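Long-range contacts in alpha-L-rhamnosidase (PDB 4XHC), which removes terminal alpha-L-rhamnose from glycosides by hydrolysis, as a member of glycoside hydrolase family 78, and binds rhamnose in its pocket: residues Y106-C111 / E164-R169; A83-E88 / T192-N197; Q362-K367 / P459-N464. All blocks are in the same frame, centred on the assembly; numbering follows the deposited sequence.

Contact 1 (Y106-C111 / E164-R169)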
# COMPACT_ATOMS: atom_id res chain seq x y z
N TYR A 106 11.92 -5.67 -9.99
CA TYR A 106 10.50 -5.39 -9.90
C TYR A 106 9.72 -6.69 -9.86
O TYR A 106 9.99 -7.60 -10.64
CB TYR A 106 10.10 -4.52 -11.08
CG TYR A 106 10.88 -3.21 -11.10
CD1 TYR A 106 12.09 -3.10 -11.78
CD2 TYR A 106 10.42 -2.10 -10.39
CE1 TYR A 106 12.82 -1.92 -11.78
CE2 TYR A 106 11.13 -0.91 -10.39
CZ TYR A 106 12.33 -0.82 -11.08
OH TYR A 106 13.02 0.36 -11.06
N LEU A 107 8.76 -6.77 -8.93
CA LEU A 107 7.93 -7.98 -8.76
C LEU A 107 6.70 -8.01 -9.70
O LEU A 107 6.01 -7.01 -9.87
CB LEU A 107 7.46 -8.07 -7.31
CG LEU A 107 6.82 -9.39 -6.88
CD1 LEU A 107 7.84 -10.52 -6.81
CD2 LEU A 107 6.13 -9.24 -5.53
N HIS A 108 6.46 -9.17 -10.31
CA HIS A 108 5.31 -9.41 -11.19
C HIS A 108 4.64 -10.69 -10.71
O HIS A 108 5.33 -11.66 -10.45
CB HIS A 108 5.78 -9.57 -12.64
CG HIS A 108 4.71 -9.99 -13.61
ND1 HIS A 108 4.83 -11.09 -14.43
CD2 HIS A 108 3.52 -9.43 -13.92
CE1 HIS A 108 3.75 -11.20 -15.18
NE2 HIS A 108 2.94 -10.20 -14.90
N PHE A 109 3.32 -10.68 -10.55
CA PHE A 109 2.57 -11.92 -10.29
C PHE A 109 1.14 -11.89 -10.82
O PHE A 109 0.57 -10.83 -11.04
CB PHE A 109 2.59 -12.28 -8.80
CG PHE A 109 1.85 -11.31 -7.92
CD1 PHE A 109 0.47 -11.35 -7.82
CD2 PHE A 109 2.55 -10.36 -7.20
CE1 PHE A 109 -0.21 -10.45 -7.02
CE2 PHE A 109 1.88 -9.45 -6.40
CZ PHE A 109 0.50 -9.50 -6.31
N LEU A 110 0.58 -13.08 -11.04
CA LEU A 110 -0.82 -13.22 -11.43
C LEU A 110 -1.53 -13.98 -10.34
O LEU A 110 -0.96 -14.91 -9.76
CB LEU A 110 -0.97 -14.02 -12.74
CG LEU A 110 -0.29 -13.57 -14.04
CD1 LEU A 110 -0.88 -14.38 -15.20
CD2 LEU A 110 -0.46 -12.09 -14.29
N CYS A 111 -2.77 -13.62 -10.07
CA CYS A 111 -3.59 -14.39 -9.14
C CYS A 111 -5.07 -14.31 -9.50
O CYS A 111 -5.49 -13.40 -10.21
CB CYS A 111 -3.35 -13.94 -7.69
SG CYS A 111 -3.86 -12.26 -7.29
N GLU A 164 -3.50 -9.02 -12.67
CA GLU A 164 -2.11 -9.04 -13.13
C GLU A 164 -1.41 -7.86 -12.48
O GLU A 164 -1.77 -6.73 -12.73
CB GLU A 164 -2.04 -8.92 -14.66
CG GLU A 164 -0.63 -8.79 -15.23
CD GLU A 164 -0.46 -9.41 -16.62
OE1 GLU A 164 -1.46 -9.61 -17.34
OE2 GLU A 164 0.70 -9.68 -17.00
N ILE A 165 -0.43 -8.13 -11.62
CA ILE A 165 0.20 -7.08 -10.81
C ILE A 165 1.69 -6.88 -11.11
O ILE A 165 2.47 -7.83 -11.05
CB ILE A 165 0.03 -7.37 -9.31
CG1 ILE A 165 -1.45 -7.35 -8.92
CG2 ILE A 165 0.83 -6.38 -8.46
CD1 ILE A 165 -2.18 -6.06 -9.25
N ASP A 166 2.07 -5.65 -11.43
CA ASP A 166 3.47 -5.25 -11.60
C ASP A 166 3.73 -4.12 -10.63
O ASP A 166 3.32 -2.99 -10.86
CB ASP A 166 3.74 -4.76 -13.02
CG ASP A 166 3.78 -5.89 -14.05
OD1 ASP A 166 4.81 -6.60 -14.13
OD2 ASP A 166 2.79 -6.05 -14.81
N LEU A 167 4.41 -4.41 -9.52
CA LEU A 167 4.67 -3.39 -8.50
C LEU A 167 5.67 -2.35 -8.98
O LEU A 167 6.68 -2.70 -9.58
CB LEU A 167 5.18 -4.05 -7.21
CG LEU A 167 4.15 -4.91 -6.48
CD1 LEU A 167 4.77 -5.59 -5.26
CD2 LEU A 167 2.95 -4.08 -6.05
N PRO A 168 5.40 -1.06 -8.72
CA PRO A 168 6.24 0.02 -9.27
C PRO A 168 7.58 0.25 -8.54
O PRO A 168 8.53 0.72 -9.17
CB PRO A 168 5.34 1.26 -9.17
CG PRO A 168 4.42 0.96 -8.02
CD PRO A 168 4.31 -0.53 -7.86
N ARG A 169 7.67 -0.07 -7.25
CA ARG A 169 8.91 0.15 -6.49
C ARG A 169 9.95 -0.94 -6.74
O ARG A 169 9.62 -2.11 -6.93
CB ARG A 169 8.63 0.25 -4.99
CG ARG A 169 7.82 1.48 -4.60
CD ARG A 169 7.76 1.63 -3.09
NE ARG A 169 9.05 2.05 -2.53
CZ ARG A 169 9.59 1.59 -1.39
NH1 ARG A 169 8.99 0.66 -0.66
NH2 ARG A 169 10.76 2.08 -1.00
O HOH W 1 8.28 -4.41 -7.79
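Phe109 and Ile165 form an antiparallel hydrogen-bonded pair, joined by Phe109 N to Ile165 O at 3.0 Å and Ile165 N to Phe109 O at 2.9 Å. Their side chains carry the tightly packed part of the contact. Phe109, its ring held between its own N and carbonyl carbon (chi1 66°), turns a face to Ile165 CB, a CH-pi contact 3.9 Å from the centroid. On the same buried side Leu107 and Leu167 run alongside each other, CD2 to CD1 at 3.9 Å. Strand 163-166 here edges the four-stranded sheet of the N-terminal domain, and Leu156 and Leu126 of the six-stranded sheet close over this layer.

The other face is mostly polar and closer to solvent, with Glu164 and Asp166 exposed and Leu110 CD2 along the aliphatic part of Glu164. His108 NE2 donates to Glu164 OE2 at 3.1 Å, nearly in the ring plane but on the anti side of the carboxylate, while ND1 bonds Glu195 on the next strand. Asp166 lies beside the imidazole with its carboxylate almost parallel to the ring, yet makes no hydrogen bond to it. Past the last bridge, His108 with Asp166, a water takes the N-H of Leu107 and donates to the carbonyls of Leu167 and Arg169. With both ring nitrogens engaged by glutamates and a third carboxylate alongside, protonated His108 would probably be favoured.

Contact 2 (A83-E88 / T192-N197)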
# COMPACT_ATOMS: atom_id res chain seq x y z
N ALA A 83 3.39 -26.74 -7.24
CA ALA A 83 2.48 -27.21 -6.19
C ALA A 83 1.84 -26.04 -5.42
O ALA A 83 0.68 -26.13 -4.99
CB ALA A 83 3.22 -28.13 -5.23
N PHE A 84 2.59 -24.96 -5.25
CA PHE A 84 2.04 -23.75 -4.64
C PHE A 84 0.98 -23.09 -5.53
O PHE A 84 0.02 -22.51 -5.01
CB PHE A 84 3.15 -22.74 -4.30
CG PHE A 84 2.64 -21.40 -3.82
CD1 PHE A 84 1.99 -21.29 -2.59
CD2 PHE A 84 2.78 -20.26 -4.60
CE1 PHE A 84 1.50 -20.06 -2.15
CE2 PHE A 84 2.30 -19.03 -4.16
CZ PHE A 84 1.66 -18.93 -2.94
N TYR A 85 1.13 -23.19 -6.85
CA TYR A 85 0.14 -22.62 -7.77
C TYR A 85 -1.20 -23.38 -7.77
O TYR A 85 -2.19 -22.90 -8.32
CB TYR A 85 0.69 -22.51 -9.21
CG TYR A 85 1.93 -21.63 -9.38
CD1 TYR A 85 2.13 -20.48 -8.61
CD2 TYR A 85 2.89 -21.94 -10.35
CE1 TYR A 85 3.26 -19.69 -8.78
CE2 TYR A 85 4.01 -21.15 -10.52
CZ TYR A 85 4.19 -20.03 -9.74
OH TYR A 85 5.31 -19.25 -9.89
N GLN A 86 -1.21 -24.57 -7.15
CA GLN A 86 -2.43 -25.34 -6.93
C GLN A 86 -3.14 -24.98 -5.63
O GLN A 86 -4.27 -25.40 -5.43
CB GLN A 86 -2.11 -26.84 -6.90
CG GLN A 86 -1.54 -27.41 -8.20
CD GLN A 86 -2.44 -27.18 -9.41
OE1 GLN A 86 -3.65 -27.47 -9.40
NE2 GLN A 86 -1.86 -26.66 -10.47
N ARG A 87 -2.49 -24.24 -4.74
CA ARG A 87 -3.07 -23.95 -3.42
C ARG A 87 -4.11 -22.85 -3.48
O ARG A 87 -3.99 -21.90 -4.24
CB ARG A 87 -2.01 -23.55 -2.40
CG ARG A 87 -1.34 -24.73 -1.70
CD ARG A 87 -0.45 -24.26 -0.57
NE ARG A 87 -1.22 -23.74 0.56
CZ ARG A 87 -0.69 -23.14 1.63
NH1 ARG A 87 0.63 -22.96 1.72
NH2 ARG A 87 -1.48 -22.71 2.60
N GLU A 88 -5.12 -23.00 -2.62
CA GLU A 88 -6.21 -22.03 -2.50
C GLU A 88 -6.16 -21.45 -1.09
O GLU A 88 -6.51 -22.12 -0.12
CB GLU A 88 -7.55 -22.73 -2.77
CG GLU A 88 -7.63 -23.35 -4.16
CD GLU A 88 -8.93 -24.09 -4.42
OE1 GLU A 88 -9.87 -23.99 -3.62
OE2 GLU A 88 -9.00 -24.77 -5.46
N THR A 192 -0.92 -17.96 -9.69
CA THR A 192 -0.58 -18.81 -10.84
C THR A 192 0.81 -18.52 -11.42
O THR A 192 1.33 -19.33 -12.19
CB THR A 192 -1.63 -18.72 -11.98
OG1 THR A 192 -1.56 -17.45 -12.63
CG2 THR A 192 -3.05 -18.94 -11.44
N GLN A 193 1.42 -17.39 -11.06
CA GLN A 193 2.76 -17.09 -11.55
C GLN A 193 3.39 -16.02 -10.69
O GLN A 193 2.72 -15.07 -10.31
CB GLN A 193 2.71 -16.60 -13.00
CG GLN A 193 3.99 -15.91 -13.46
CD GLN A 193 4.01 -15.65 -14.95
OE1 GLN A 193 2.96 -15.67 -15.63
NE2 GLN A 193 5.20 -15.39 -15.48
N ILE A 194 4.67 -16.18 -10.40
CA ILE A 194 5.42 -15.17 -9.68
C ILE A 194 6.82 -15.07 -10.26
O ILE A 194 7.48 -16.09 -10.44
CB ILE A 194 5.53 -15.50 -8.18
CG1 ILE A 194 4.14 -15.75 -7.58
CG2 ILE A 194 6.26 -14.38 -7.44
CD1 ILE A 194 4.12 -15.94 -6.07
N GLU A 195 7.27 -13.86 -10.55
CA GLU A 195 8.62 -13.65 -11.04
C GLU A 195 9.17 -12.29 -10.63
O GLU A 195 8.41 -11.40 -10.26
CB GLU A 195 8.69 -13.82 -12.57
CG GLU A 195 7.92 -12.78 -13.37
CD GLU A 195 8.02 -12.99 -14.88
OE1 GLU A 195 8.50 -14.06 -15.32
OE2 GLU A 195 7.61 -12.07 -15.64
N VAL A 196 10.49 -12.17 -10.67
CA VAL A 196 11.18 -10.89 -10.46
C VAL A 196 11.87 -10.47 -11.76
O VAL A 196 12.53 -11.28 -12.41
CB VAL A 196 12.19 -10.94 -9.29
CG1 VAL A 196 13.34 -11.89 -9.55
CG2 VAL A 196 12.72 -9.55 -8.99
N ASN A 197 11.68 -9.21 -12.14
CA ASN A 197 12.37 -8.61 -13.27
C ASN A 197 13.62 -7.89 -12.78
O ASN A 197 13.54 -6.77 -12.27
CB ASN A 197 11.45 -7.62 -14.01
CG ASN A 197 10.39 -8.30 -14.85
OD1 ASN A 197 9.25 -8.47 -14.42
ND2 ASN A 197 10.76 -8.69 -16.06
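Thr192 meets the ring of Tyr85 with its backbone: the carbonyl O sits over the centre of one face, 3.4 Å above the ring plane, and its nearest ring atom is CD2 at 3.6 Å. The threonine side chain sets out away from the turn, so the peptide unit itself is the surface on which the aromatic ring rests. Tyr85 reaches it because chi1 of -60° sets CG anti to the carbonyl carbon and sends the ring from the turn toward the strand.

At Gln193 the same ring face continues along the backbone. The amide N lies above the plane but displaced toward the rim, 3.7 Å from Tyr85 CE1, and the CA approaches CZ at a similar distance. Here too the side chain sets out away from the turn, leaving the main chain to make the contact.

Ile194 is the point where the phenol ends. Its N-H is directed to Tyr85 OH at 3.2 Å, a bent bond with an angle of 137° at the hydrogen. The isoleucine side chain, which points toward the turn, brings CG1 to 4.2 Å from Tyr85 CE1. Its CD1 meets Phe84 CE2 at 4.1 Å, at the edge of that ring, and the two side chains cross at about a right angle. Adjacent aromatic residues thus grip the strand differently, Tyr85 lying on the backbone and Phe84 touching a methyl group.

The type I beta turn from Phe84 to Arg87 starts within the short helix 81-84. In the N-terminal domain it packs against the middle of strand 187-200 of the four-stranded sheet, where Phe84 also reaches Val95 and Ile194 also reaches Phe99, both on strand 94-99, while Glu88 forms a salt bridge with Arg188.

Contact 3 (Q362-K367 / P459-N464)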
# COMPACT_ATOMS: atom_id res chain seq x y z
N GLN A 362 32.53 2.74 13.61
CA GLN A 362 33.06 2.40 14.93
C GLN A 362 32.94 3.63 15.83
O GLN A 362 33.82 4.47 15.86
CB GLN A 362 34.51 1.94 14.78
CG GLN A 362 35.26 1.69 16.08
CD GLN A 362 34.65 0.60 16.91
OE1 GLN A 362 33.71 0.84 17.65
NE2 GLN A 362 35.18 -0.61 16.78
N ALA A 363 31.84 3.72 16.55
CA ALA A 363 31.53 4.91 17.33
C ALA A 363 32.62 5.30 18.34
O ALA A 363 32.73 6.46 18.70
CB ALA A 363 30.20 4.71 18.06
N SER A 364 33.40 4.34 18.82
CA SER A 364 34.43 4.63 19.82
C SER A 364 35.80 4.96 19.20
O SER A 364 36.81 5.04 19.92
CB SER A 364 34.56 3.43 20.76
OG SER A 364 35.14 2.32 20.08
N LEU A 365 35.88 5.14 17.89
CA LEU A 365 37.17 5.31 17.22
C LEU A 365 37.57 6.77 17.22
O LEU A 365 36.85 7.59 16.69
CB LEU A 365 37.12 4.80 15.76
CG LEU A 365 38.34 5.05 14.86
CD1 LEU A 365 39.60 4.40 15.42
CD2 LEU A 365 38.10 4.53 13.46
N ASN A 366 38.72 7.08 17.82
CA ASN A 366 39.33 8.38 17.61
C ASN A 366 39.99 8.43 16.25
O ASN A 366 40.85 7.59 15.93
CB ASN A 366 40.37 8.71 18.66
CG ASN A 366 40.95 10.10 18.46
OD1 ASN A 366 41.86 10.30 17.64
ND2 ASN A 366 40.39 11.08 19.15
N LYS A 367 39.64 9.43 15.46
CA LYS A 367 39.95 9.41 14.03
C LYS A 367 41.16 10.23 13.58
O LYS A 367 41.49 10.21 12.40
CB LYS A 367 38.69 9.83 13.27
CG LYS A 367 37.69 8.69 13.23
CD LYS A 367 36.27 9.17 13.09
CE LYS A 367 35.34 7.99 13.02
NZ LYS A 367 34.10 8.39 12.31
N PRO A 459 45.45 -4.38 18.64
CA PRO A 459 44.82 -3.21 19.25
C PRO A 459 43.40 -3.45 19.72
O PRO A 459 42.69 -4.28 19.18
CB PRO A 459 44.80 -2.17 18.11
CG PRO A 459 45.97 -2.53 17.27
CD PRO A 459 46.07 -4.03 17.35
N ALA A 460 42.97 -2.65 20.69
CA ALA A 460 41.68 -2.83 21.33
C ALA A 460 40.50 -2.43 20.42
O ALA A 460 39.44 -3.05 20.48
CB ALA A 460 41.64 -2.02 22.63
N VAL A 461 40.66 -1.38 19.63
CA VAL A 461 39.55 -0.84 18.85
C VAL A 461 39.54 -1.50 17.48
O VAL A 461 40.38 -1.18 16.61
CB VAL A 461 39.63 0.69 18.72
CG1 VAL A 461 38.49 1.22 17.84
CG2 VAL A 461 39.57 1.34 20.09
N ALA A 462 38.59 -2.40 17.29
CA ALA A 462 38.61 -3.33 16.17
C ALA A 462 37.96 -2.76 14.92
O ALA A 462 37.32 -1.71 14.97
CB ALA A 462 37.93 -4.63 16.56
N MET A 463 38.14 -3.48 13.81
CA MET A 463 37.52 -3.16 12.54
C MET A 463 36.10 -3.73 12.46
O MET A 463 35.88 -4.88 12.83
CB MET A 463 38.34 -3.76 11.40
CG MET A 463 39.81 -3.36 11.39
SD MET A 463 40.73 -4.12 10.03
CE MET A 463 41.05 -5.73 10.74
N ASN A 464 35.15 -2.93 11.96
CA ASN A 464 33.76 -3.36 11.89
C ASN A 464 33.22 -3.58 10.48
O ASN A 464 32.10 -4.06 10.34
CB ASN A 464 32.86 -2.33 12.58
CG ASN A 464 32.84 -2.48 14.09
OD1 ASN A 464 33.31 -3.47 14.65
ND2 ASN A 464 32.28 -1.48 14.76
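Gln362 reaches across to the 459-464 loop with a bent side chain whose carbon part and amide meet different partners. CG stands anti to the backbone N (chi1 174°), and the kink that follows at chi2 carries the amide toward the carbonyl of Ala462. NE2 donates to Ala462 O at 3.0 Å along a fairly straight path, 160° at the hydrogen. The acceptor lies in the plane of the glutamine amide, whereas the donor is tilted out of the carbonyl plane of Ala462.

Val461 slants across the glutamine and leans on its aliphatic part, CG1 lying 3.7 Å from Gln362 CG. This same methyl group is the apolar centre of the contact, for it also approaches Leu365 CD1 at 4.1 Å, again at a slant, and Ser364 OG at 4.2 Å. The serine hydroxyl makes a weak bond back to Gln362 OE1, which may add to the hold that the bond to Ala462 O already has on the amide.

Asn464 flanks the glutamine from another direction. The two side chains cross at about a right angle with their amide planes 45° apart, and Gln362 NE2 stands 3.6 Å from Asn464 ND2 as a packing neighbour. The polar bond of that asparagine nitrogen runs instead to the carbonyl of Trp361, a residue of the rhamnose pocket; the Asn464 side chain is about 10 Å from the bound sugar.

Both segments are irregular connections in the helical catalytic domain, which in this family is an (alpha/alpha)6 barrel. The 362-367 segment opens with a type I turn and leads into helix 368-389, whose start Asn366 caps through the N-H of Gln368. The 459-464 segment joins helix 444-456 to helix 466-478, and Leu365 packs on Ala431 of helix 430-438.

In the fold
From the N terminus, the chain first enters contact 2 at 83-88, whose loop closes only when strand 187-200 arrives about a hundred residues later. Contact 1 is nested within that loop: strand 106-115 is joined by 163-166 before contact 2 closes. The two touch, because strands 106-115 and 187-200 are neighbours in one antiparallel sheet, and Tyr106 O probably accepts a hydrogen bond from Asn197 N at 2.8 Å. Contact 3 follows in series, with mostly helical chain between its segments. It ties two loops of the catalytic domain, and its centre is 44 and 48 Å from those of contacts 1 and 2, across the chain's centre.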